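Local structure of acetylcholine-binding protein (Bulinus truncatus, 2BJ0) at residues F120-I125 / A133-K138; L29-M34 / V48-Q53; F149-G154 / D192-T197. The protein probably binds acetylcholine in pockets between the subunits of a pentamer, resembling the extracellular part of nicotinic receptors. All coordinates share one frame; numbering follows the deposited sequence.

Contact 1: residues F120-I125 / A133-K138; sequences FTCDLI and ATCRIK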
loop_
_atom_site.group_PDB
_atom_site.type_symbol
_atom_site.label_atom_id
_atom_site.label_comp_id
_atom_site.label_asym_id
_atom_site.label_seq_id
_atom_site.Cartn_x
_atom_site.Cartn_y
_atom_site.Cartn_z
ATOM N N PHE A 120 2.310 18.727 -8.332
ATOM C CA PHE A 120 2.994 19.076 -9.582
ATOM C C PHE A 120 3.834 20.333 -9.391
ATOM O O PHE A 120 3.663 21.024 -8.412
ATOM C CB PHE A 120 1.963 19.250 -10.704
ATOM C CG PHE A 120 0.937 20.294 -10.411
ATOM C CD1 PHE A 120 1.169 21.637 -10.763
ATOM C CD2 PHE A 120 -0.249 19.953 -9.772
ATOM C CE1 PHE A 120 0.228 22.634 -10.478
ATOM C CE2 PHE A 120 -1.188 20.933 -9.477
ATOM C CZ PHE A 120 -0.956 22.280 -9.839
ATOM N N THR A 121 4.774 20.613 -10.302
ATOM C CA THR A 121 5.610 21.796 -10.141
ATOM C C THR A 121 4.991 22.986 -10.842
ATOM O O THR A 121 4.292 22.835 -11.835
ATOM C CB THR A 121 7.077 21.590 -10.645
ATOM O OG1 THR A 121 7.072 21.400 -12.051
ATOM C CG2 THR A 121 7.622 20.281 -10.179
ATOM N N CYS A 122 5.278 24.168 -10.301
ATOM C CA CYS A 122 4.731 25.406 -10.758
ATOM C C CYS A 122 5.717 26.451 -10.288
ATOM O O CYS A 122 6.209 26.362 -9.166
ATOM C CB CYS A 122 3.366 25.659 -10.085
ATOM S SG CYS A 122 2.439 27.069 -10.817
ATOM N N ASP A 123 6.034 27.415 -11.148
ATOM C CA ASP A 123 6.786 28.618 -10.707
ATOM C C ASP A 123 5.938 29.537 -9.813
ATOM O O ASP A 123 4.992 30.190 -10.287
ATOM C CB ASP A 123 7.304 29.396 -11.928
ATOM C CG ASP A 123 8.358 30.414 -11.574
ATOM O OD1 ASP A 123 8.481 30.784 -10.386
ATOM O OD2 ASP A 123 9.117 30.906 -12.444
ATOM N N LEU A 124 6.267 29.573 -8.522
ATOM C CA LEU A 124 5.490 30.349 -7.549
ATOM C C LEU A 124 6.090 31.719 -7.197
ATOM O O LEU A 124 5.762 32.323 -6.187
ATOM C CB LEU A 124 5.232 29.531 -6.267
ATOM C CG LEU A 124 4.464 28.219 -6.498
ATOM C CD1 LEU A 124 4.280 27.481 -5.186
ATOM C CD2 LEU A 124 3.121 28.508 -7.189
ATOM N N ILE A 125 6.958 32.232 -8.050
ATOM C CA ILE A 125 7.617 33.481 -7.718
ATOM C C ILE A 125 6.567 34.585 -7.501
ATOM O O ILE A 125 6.760 35.474 -6.687
ATOM C CB ILE A 125 8.657 33.825 -8.817
ATOM C CG1 ILE A 125 9.649 34.872 -8.300
ATOM C CG2 ILE A 125 7.963 34.180 -10.126
ATOM C CD1 ILE A 125 10.966 34.887 -9.060
ATOM N N ALA A 133 0.065 33.395 -9.018
ATOM C CA ALA A 133 0.798 32.445 -9.850
ATOM C C ALA A 133 -0.152 31.633 -10.741
ATOM O O ALA A 133 -1.249 31.293 -10.324
ATOM C CB ALA A 133 1.633 31.544 -8.982
ATOM N N THR A 134 0.282 31.349 -11.971
ATOM C CA THR A 134 -0.463 30.533 -12.921
ATOM C C THR A 134 0.082 29.108 -12.980
ATOM O O THR A 134 1.284 28.891 -13.221
ATOM C CB THR A 134 -0.461 31.166 -14.325
ATOM O OG1 THR A 134 -1.208 32.385 -14.292
ATOM C CG2 THR A 134 -1.286 30.322 -15.279
ATOM N N CYS A 135 -0.816 28.141 -12.777
ATOM C CA CYS A 135 -0.460 26.741 -12.782
ATOM C C CYS A 135 -1.269 25.982 -13.797
ATOM O O CYS A 135 -2.393 26.362 -14.105
ATOM C CB CYS A 135 -0.644 26.165 -11.384
ATOM S SG CYS A 135 0.416 27.102 -10.270
ATOM N N ARG A 136 -0.677 24.917 -14.321
ATOM C CA ARG A 136 -1.304 24.086 -15.335
ATOM C C ARG A 136 -1.331 22.616 -14.904
ATOM O O ARG A 136 -0.342 22.106 -14.371
ATOM C CB ARG A 136 -0.568 24.246 -16.666
ATOM C CG ARG A 136 -1.053 25.477 -17.479
ATOM C CD ARG A 136 -0.026 26.091 -18.458
ATOM N NE ARG A 136 0.850 27.078 -17.813
ATOM C CZ ARG A 136 0.764 28.403 -17.970
ATOM N NH1 ARG A 136 -0.162 28.935 -18.773
ATOM N NH2 ARG A 136 1.616 29.200 -17.331
ATOM N N ILE A 137 -2.467 21.948 -15.121
ATOM C CA ILE A 137 -2.549 20.502 -14.911
ATOM C C ILE A 137 -2.951 19.816 -16.220
ATOM O O ILE A 137 -3.963 20.173 -16.825
ATOM C CB ILE A 137 -3.562 20.171 -13.784
ATOM C CG1 ILE A 137 -3.087 20.696 -12.441
ATOM C CG2 ILE A 137 -3.813 18.657 -13.717
ATOM C CD1 ILE A 137 -4.238 20.854 -11.430
ATOM N N LYS A 138 -2.158 18.830 -16.637
ATOM C CA LYS A 138 -2.371 18.118 -17.892
ATOM C C LYS A 138 -2.918 16.712 -17.632
ATOM O O LYS A 138 -2.281 15.914 -16.925
ATOM C CB LYS A 138 -1.061 18.070 -18.685
ATOM C CG LYS A 138 -1.202 17.502 -20.102
ATOM C CD LYS A 138 0.133 17.623 -20.877
ATOM C CE LYS A 138 0.247 16.600 -22.024
ATOM N NZ LYS A 138 1.587 16.707 -22.707
HETATM O O HOH W 1 2.074 24.136 -13.394
#
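C122 SG and C135 SG are joined covalently at 2.1 Å, the disulfide that closes the Cys-loop, the signature of the nicotinic receptor superfamily. The twist about the S-S bond, chi3 -89°, is the near right angle that disulfides favour. On C122 the sulfur lies anti to the backbone N (chi1 -170°), which carries it across to the facing strand, where SG also comes within 3.2 Å of T134 O. Apolar groups flank the bridge. Toward one end, the F120 ring presents its edge to C135 CB, 3.7 Å from CE1, while I137 lies roughly perpendicular to the F120 side chain and lays CG1 over one face near the rim, a CH-pi contact with CG1 3.5 Å from CE2. Toward the other end, L124 CD2 meets A133 CB at 3.8 Å. The two segments run almost antiparallel, 167° apart, yet share no direct hydrogen bond; instead a water accepts from R136 N and donates to T121 O, both at 3.0 Å. Further out, D123 OD1 takes the amide of I125 in an Asx turn, while D44 accepts from L124 N and pairs with C122 through the backbone. C135 pairs in turn with F198, and T121 OG1 is hydrogen-bonded to N35 of a second subunit. Since strand 109-121 belongs to one sheet of the sandwich and strand 133-141 to the other, the disulfide is a covalent tie between the sheets, set among apolar side chains.

Contact 2: residues L29-M34 / V48-Q53; sequences LNFKLM and VVLWTQ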
loop_
_atom_site.group_PDB
_atom_site.type_symbol
_atom_site.label_atom_id
_atom_site.label_comp_id
_atom_site.label_asym_id
_atom_site.label_seq_id
_atom_site.Cartn_x
_atom_site.Cartn_y
_atom_site.Cartn_z
ATOM N N LEU A 29 -14.777 14.932 -19.907
ATOM C CA LEU A 29 -14.185 15.313 -18.613
ATOM C C LEU A 29 -14.563 16.718 -18.240
ATOM O O LEU A 29 -14.518 17.628 -19.082
ATOM C CB LEU A 29 -12.658 15.291 -18.683
ATOM C CG LEU A 29 -11.987 13.964 -18.978
ATOM C CD1 LEU A 29 -10.456 14.110 -18.939
ATOM C CD2 LEU A 29 -12.503 12.933 -17.971
ATOM N N ASN A 30 -14.954 16.881 -16.986
ATOM C CA ASN A 30 -15.109 18.170 -16.325
ATOM C C ASN A 30 -14.340 18.046 -15.018
ATOM O O ASN A 30 -14.048 16.931 -14.604
ATOM C CB ASN A 30 -16.584 18.497 -16.081
ATOM C CG ASN A 30 -17.261 19.110 -17.322
ATOM O OD1 ASN A 30 -18.296 18.634 -17.768
ATOM N ND2 ASN A 30 -16.640 20.146 -17.897
ATOM N N PHE A 31 -14.010 19.165 -14.383
ATOM C CA PHE A 31 -13.183 19.151 -13.194
ATOM C C PHE A 31 -13.732 20.108 -12.181
ATOM O O PHE A 31 -14.363 21.105 -12.527
ATOM C CB PHE A 31 -11.719 19.521 -13.516
ATOM C CG PHE A 31 -11.044 18.580 -14.457
ATOM C CD1 PHE A 31 -10.404 17.437 -13.980
ATOM C CD2 PHE A 31 -11.018 18.840 -15.818
ATOM C CE1 PHE A 31 -9.780 16.559 -14.830
ATOM C CE2 PHE A 31 -10.386 17.968 -16.676
ATOM C CZ PHE A 31 -9.755 16.813 -16.184
ATOM N N LYS A 32 -13.477 19.804 -10.920
ATOM C CA LYS A 32 -13.770 20.703 -9.835
ATOM C C LYS A 32 -12.487 20.861 -9.026
ATOM O O LYS A 32 -12.022 19.894 -8.392
ATOM C CB LYS A 32 -14.881 20.136 -8.934
ATOM C CG LYS A 32 -16.235 19.912 -9.630
ATOM C CD LYS A 32 -16.969 21.241 -9.757
ATOM C CE LYS A 32 -17.936 21.190 -10.889
ATOM N NZ LYS A 32 -18.632 22.497 -11.060
ATOM N N LEU A 33 -11.921 22.068 -9.031
ATOM C CA LEU A 33 -10.796 22.364 -8.175
ATOM C C LEU A 33 -11.360 22.721 -6.807
ATOM O O LEU A 33 -12.020 23.733 -6.674
ATOM C CB LEU A 33 -9.888 23.469 -8.759
ATOM C CG LEU A 33 -8.645 23.887 -7.956
ATOM C CD1 LEU A 33 -7.686 22.705 -7.779
ATOM C CD2 LEU A 33 -7.892 25.040 -8.613
ATOM N N MET A 34 -11.121 21.845 -5.819
ATOM C CA MET A 34 -11.734 21.951 -4.489
ATOM C C MET A 34 -10.921 22.749 -3.477
ATOM O O MET A 34 -11.482 23.446 -2.617
ATOM C CB MET A 34 -11.989 20.550 -3.919
ATOM C CG MET A 34 -12.806 19.645 -4.829
ATOM S SD MET A 34 -14.485 20.242 -5.101
ATOM C CE MET A 34 -15.181 20.063 -3.458
ATOM N N VAL A 48 -3.167 20.097 -5.034
ATOM C CA VAL A 48 -4.555 20.492 -5.097
ATOM C C VAL A 48 -5.419 19.289 -4.754
ATOM O O VAL A 48 -4.982 18.155 -4.886
ATOM C CB VAL A 48 -4.946 20.992 -6.541
ATOM C CG1 VAL A 48 -4.125 22.197 -6.946
ATOM C CG2 VAL A 48 -4.812 19.889 -7.558
ATOM N N VAL A 49 -6.644 19.547 -4.295
ATOM C CA VAL A 49 -7.711 18.547 -4.365
ATOM C C VAL A 49 -8.592 18.824 -5.581
ATOM O O VAL A 49 -9.090 19.939 -5.769
ATOM C CB VAL A 49 -8.533 18.515 -3.088
ATOM C CG1 VAL A 49 -9.690 17.496 -3.198
ATOM C CG2 VAL A 49 -7.631 18.153 -1.916
ATOM N N LEU A 50 -8.802 17.781 -6.373
ATOM C CA LEU A 50 -9.446 17.887 -7.674
ATOM C C LEU A 50 -10.431 16.730 -7.832
ATOM O O LEU A 50 -10.057 15.555 -7.639
ATOM C CB LEU A 50 -8.356 17.814 -8.750
ATOM C CG LEU A 50 -8.716 17.939 -10.237
ATOM C CD1 LEU A 50 -9.128 19.392 -10.597
ATOM C CD2 LEU A 50 -7.564 17.475 -11.127
ATOM N N TRP A 51 -11.695 17.034 -8.143
ATOM C CA TRP A 51 -12.591 16.004 -8.664
ATOM C C TRP A 51 -12.508 16.009 -10.171
ATOM O O TRP A 51 -12.558 17.078 -10.772
ATOM C CB TRP A 51 -14.040 16.287 -8.285
ATOM C CG TRP A 51 -14.329 16.404 -6.836
ATOM C CD1 TRP A 51 -13.455 16.213 -5.769
ATOM C CD2 TRP A 51 -15.599 16.713 -6.258
ATOM N NE1 TRP A 51 -14.131 16.379 -4.579
ATOM C CE2 TRP A 51 -15.442 16.684 -4.845
ATOM C CE3 TRP A 51 -16.867 17.017 -6.787
ATOM C CZ2 TRP A 51 -16.491 16.960 -3.972
ATOM C CZ3 TRP A 51 -17.921 17.281 -5.900
ATOM C CH2 TRP A 51 -17.719 17.242 -4.518
ATOM N N THR A 52 -12.366 14.822 -10.759
ATOM C CA THR A 52 -12.400 14.591 -12.196
ATOM C C THR A 52 -13.728 13.946 -12.457
ATOM O O THR A 52 -14.015 12.919 -11.877
ATOM C CB THR A 52 -11.288 13.611 -12.644
ATOM O OG1 THR A 52 -10.025 14.279 -12.596
ATOM C CG2 THR A 52 -11.412 13.270 -14.158
ATOM N N GLN A 53 -14.553 14.549 -13.310
ATOM C CA GLN A 53 -15.856 13.988 -13.590
ATOM C C GLN A 53 -15.804 13.399 -14.967
ATOM O O GLN A 53 -15.845 14.141 -15.940
ATOM C CB GLN A 53 -16.956 15.066 -13.511
ATOM C CG GLN A 53 -16.887 15.942 -12.270
ATOM C CD GLN A 53 -17.969 17.026 -12.197
ATOM O OE1 GLN A 53 -18.275 17.501 -11.113
ATOM N NE2 GLN A 53 -18.541 17.411 -13.343
#
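L33 CD1 presses against V48 CB at 3.5 Å, closer than ordinary van der Waals contact, on the buried core face of the hairpin formed by strands 25-40 and 45-57. The same face carries F31 and T52, a non-hydrogen-bonded pair whose side chains run alongside each other; T52 OG1 sits at the ring edge, 3.2 Å from F31 CE1. L50 CD1 closes against F31 CB at 3.9 Å, and I196 and F198 of strand 190-202 pack onto this side. Five backbone hydrogen bonds join the two strands, among them K32 N to W51 O at 2.9 Å. The face of K32, W51 and Q53 is more polar, and M34 beside it, though well packed on W51, is partly exposed. M34 bends at chi2 (-64°) and chi3 (-67°) to fold over the indole of W51, a Met-aromatic contact with SD 3.8 Å from the five-membered-ring centroid and CE 3.4 Å from CZ2. K32 CG passes Q53 OE1 at 3.5 Å; beyond it NZ forms salt bridges with E163 and E156, and E156 also accepts from Q53 NE2. W142 of a third subunit meets W51 edge to face. The hairpin thus turns a mostly apolar face to the sandwich core, and W51, with K32 and Q53 beside it, toward the third subunit, consistent with the complementary side of an agonist pocket.

Contact 3: residues F149-G154 / D192-T197; sequences FALITG and DDIEIT
In the immunoglobulin-like beta-sandwich of this domain, D192 and I194 of strand 190-202 face L151 of strand 149-153 from the opposing sheet. The strand axes run 26° apart and no closer than 6.7 Å, so side chains rather than a backbone ladder make the join. D192 reaches over with OD2, which accepts the amide of L151 at 3.0 Å through its anti lone pair, in a fairly straight bond (158° at the hydrogen). The other carboxylate oxygen, OD1, takes a hydrogen bond from N146, so the group is held from both oxygens. Replacing D192 by alanine removes both oxygens and is likely to leave the L151 amide and the N146 side chain without these acceptors. The two side chains run past one another, heading opposite ways, with L151 CB 3.8 Å from D192 CB. With CG anti to its carbonyl carbon (chi1 -82°), L151 brings CD1 within 3.7 Å of D193 CA and 3.8 Å of I194 CG1. L29 and L179 add further apolar contact around L151. Near the carboxylate, one water donates to F149 O at 3.1 Å and accepts from D192 N at 3.2 Å.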
loop_
_atom_site.group_PDB
_atom_site.type_symbol
_atom_site.label_atom_id
_atom_site.label_comp_id
_atom_site.label_asym_id
_atom_site.label_seq_id
_atom_site.Cartn_x
_atom_site.Cartn_y
_atom_site.Cartn_z
ATOM N N PHE A 149 -9.718 6.652 -28.119
ATOM C CA PHE A 149 -10.144 7.360 -26.920
ATOM C C PHE A 149 -10.152 8.847 -27.242
ATOM O O PHE A 149 -9.102 9.463 -27.291
ATOM C CB PHE A 149 -9.081 7.073 -25.871
ATOM C CG PHE A 149 -9.379 7.548 -24.480
ATOM C CD1 PHE A 149 -9.292 8.887 -24.131
ATOM C CD2 PHE A 149 -9.560 6.610 -23.458
ATOM C CE1 PHE A 149 -9.498 9.309 -22.832
ATOM C CE2 PHE A 149 -9.731 7.021 -22.138
ATOM C CZ PHE A 149 -9.700 8.373 -21.814
ATOM N N ALA A 150 -11.327 9.430 -27.466
ATOM C CA ALA A 150 -11.382 10.860 -27.753
ATOM C C ALA A 150 -11.915 11.629 -26.563
ATOM O O ALA A 150 -12.949 11.284 -26.035
ATOM C CB ALA A 150 -12.231 11.119 -29.003
ATOM N N LEU A 151 -11.188 12.670 -26.139
ATOM C CA LEU A 151 -11.582 13.521 -25.020
ATOM C C LEU A 151 -12.446 14.653 -25.525
ATOM O O LEU A 151 -12.175 15.210 -26.592
ATOM C CB LEU A 151 -10.357 14.156 -24.351
ATOM C CG LEU A 151 -9.593 13.301 -23.349
ATOM C CD1 LEU A 151 -8.488 14.095 -22.687
ATOM C CD2 LEU A 151 -10.551 12.767 -22.306
ATOM N N ILE A 152 -13.479 14.980 -24.759
ATOM C CA ILE A 152 -14.333 16.118 -25.053
ATOM C C ILE A 152 -14.631 16.820 -23.727
ATOM O O ILE A 152 -14.593 16.198 -22.649
ATOM C CB ILE A 152 -15.656 15.692 -25.795
ATOM C CG1 ILE A 152 -16.500 14.745 -24.947
ATOM C CG2 ILE A 152 -15.364 15.054 -27.185
ATOM C CD1 ILE A 152 -17.835 14.332 -25.600
ATOM N N THR A 153 -14.872 18.121 -23.795
ATOM C CA THR A 153 -15.359 18.851 -22.636
ATOM C C THR A 153 -16.773 18.390 -22.279
ATOM O O THR A 153 -17.664 18.279 -23.136
ATOM C CB THR A 153 -15.264 20.369 -22.879
ATOM O OG1 THR A 153 -13.882 20.751 -22.823
ATOM C CG2 THR A 153 -15.873 21.182 -21.715
ATOM N N GLY A 154 -16.954 18.081 -21.003
ATOM C CA GLY A 154 -18.248 17.636 -20.503
ATOM C C GLY A 154 -19.296 18.727 -20.395
ATOM O O GLY A 154 -19.013 19.914 -20.613
ATOM N N ASP A 192 -5.132 12.774 -27.123
ATOM C CA ASP A 192 -5.835 13.924 -26.575
ATOM C C ASP A 192 -5.438 14.225 -25.129
ATOM O O ASP A 192 -5.219 13.311 -24.329
ATOM C CB ASP A 192 -7.317 13.671 -26.585
ATOM C CG ASP A 192 -7.902 13.632 -27.990
ATOM O OD1 ASP A 192 -7.193 13.926 -28.977
ATOM O OD2 ASP A 192 -9.064 13.280 -28.179
ATOM N N ASP A 193 -5.374 15.505 -24.791
ATOM C CA ASP A 193 -5.310 15.877 -23.390
ATOM C C ASP A 193 -6.195 17.069 -23.109
ATOM O O ASP A 193 -6.527 17.838 -24.019
ATOM C CB ASP A 193 -3.875 16.089 -22.910
ATOM C CG ASP A 193 -3.212 17.264 -23.559
ATOM O OD1 ASP A 193 -3.389 18.406 -23.073
ATOM O OD2 ASP A 193 -2.461 17.138 -24.549
ATOM N N ILE A 194 -6.630 17.189 -21.866
ATOM C CA ILE A 194 -7.240 18.433 -21.430
ATOM C C ILE A 194 -6.271 19.077 -20.456
ATOM O O ILE A 194 -5.699 18.408 -19.575
ATOM C CB ILE A 194 -8.631 18.196 -20.815
ATOM C CG1 ILE A 194 -9.567 17.683 -21.904
ATOM C CG2 ILE A 194 -9.186 19.494 -20.163
ATOM C CD1 ILE A 194 -10.977 17.370 -21.456
ATOM N N GLU A 195 -6.063 20.372 -20.634
ATOM C CA GLU A 195 -5.165 21.115 -19.789
ATOM C C GLU A 195 -5.942 22.099 -18.932
ATOM O O GLU A 195 -6.614 22.999 -19.463
ATOM C CB GLU A 195 -4.148 21.843 -20.657
ATOM C CG GLU A 195 -3.181 22.713 -19.864
ATOM C CD GLU A 195 -1.790 22.765 -20.489
ATOM O OE1 GLU A 195 -1.426 21.834 -21.268
ATOM O OE2 GLU A 195 -1.055 23.742 -20.190
ATOM N N ILE A 196 -5.832 21.946 -17.615
ATOM C CA ILE A 196 -6.404 22.908 -16.694
ATOM C C ILE A 196 -5.402 24.013 -16.388
ATOM O O ILE A 196 -4.269 23.736 -16.030
ATOM C CB ILE A 196 -6.868 22.238 -15.381
ATOM C CG1 ILE A 196 -7.875 21.132 -15.674
ATOM C CG2 ILE A 196 -7.498 23.260 -14.463
ATOM C CD1 ILE A 196 -8.046 20.192 -14.509
ATOM N N THR A 197 -5.830 25.261 -16.536
ATOM C CA THR A 197 -5.008 26.403 -16.191
ATOM C C THR A 197 -5.735 27.196 -15.102
ATOM O O THR A 197 -6.913 27.504 -15.240
ATOM C CB THR A 197 -4.756 27.277 -17.452
ATOM O OG1 THR A 197 -4.007 26.509 -18.412
ATOM C CG2 THR A 197 -3.824 28.411 -17.122
HETATM O O HOH W 2 -6.161 9.808 -26.327
#

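In the fold
Contacts 1 and 3 share a sheet: I137 O lies 2.7 Å from I196 N, a probable hydrogen bond, although their centres are 19 Å apart. Contacts 2 and 3 share the other, through L29 N and I152 O at 3.0 Å, with centres 13 Å apart. Between the sheets, F31 CG comes to 3.4 Å from I196 CD1. V48 is the meeting point of contacts 1 and 2, its CG2 4.0 Å from I137 CD1, with centres 16 Å apart. Contact 2 probably lies nearest to function: beside W51, Q53 packs on C186 of a third subunit, a cysteine of the vicinal disulfide that typifies the agonist pocket in this family.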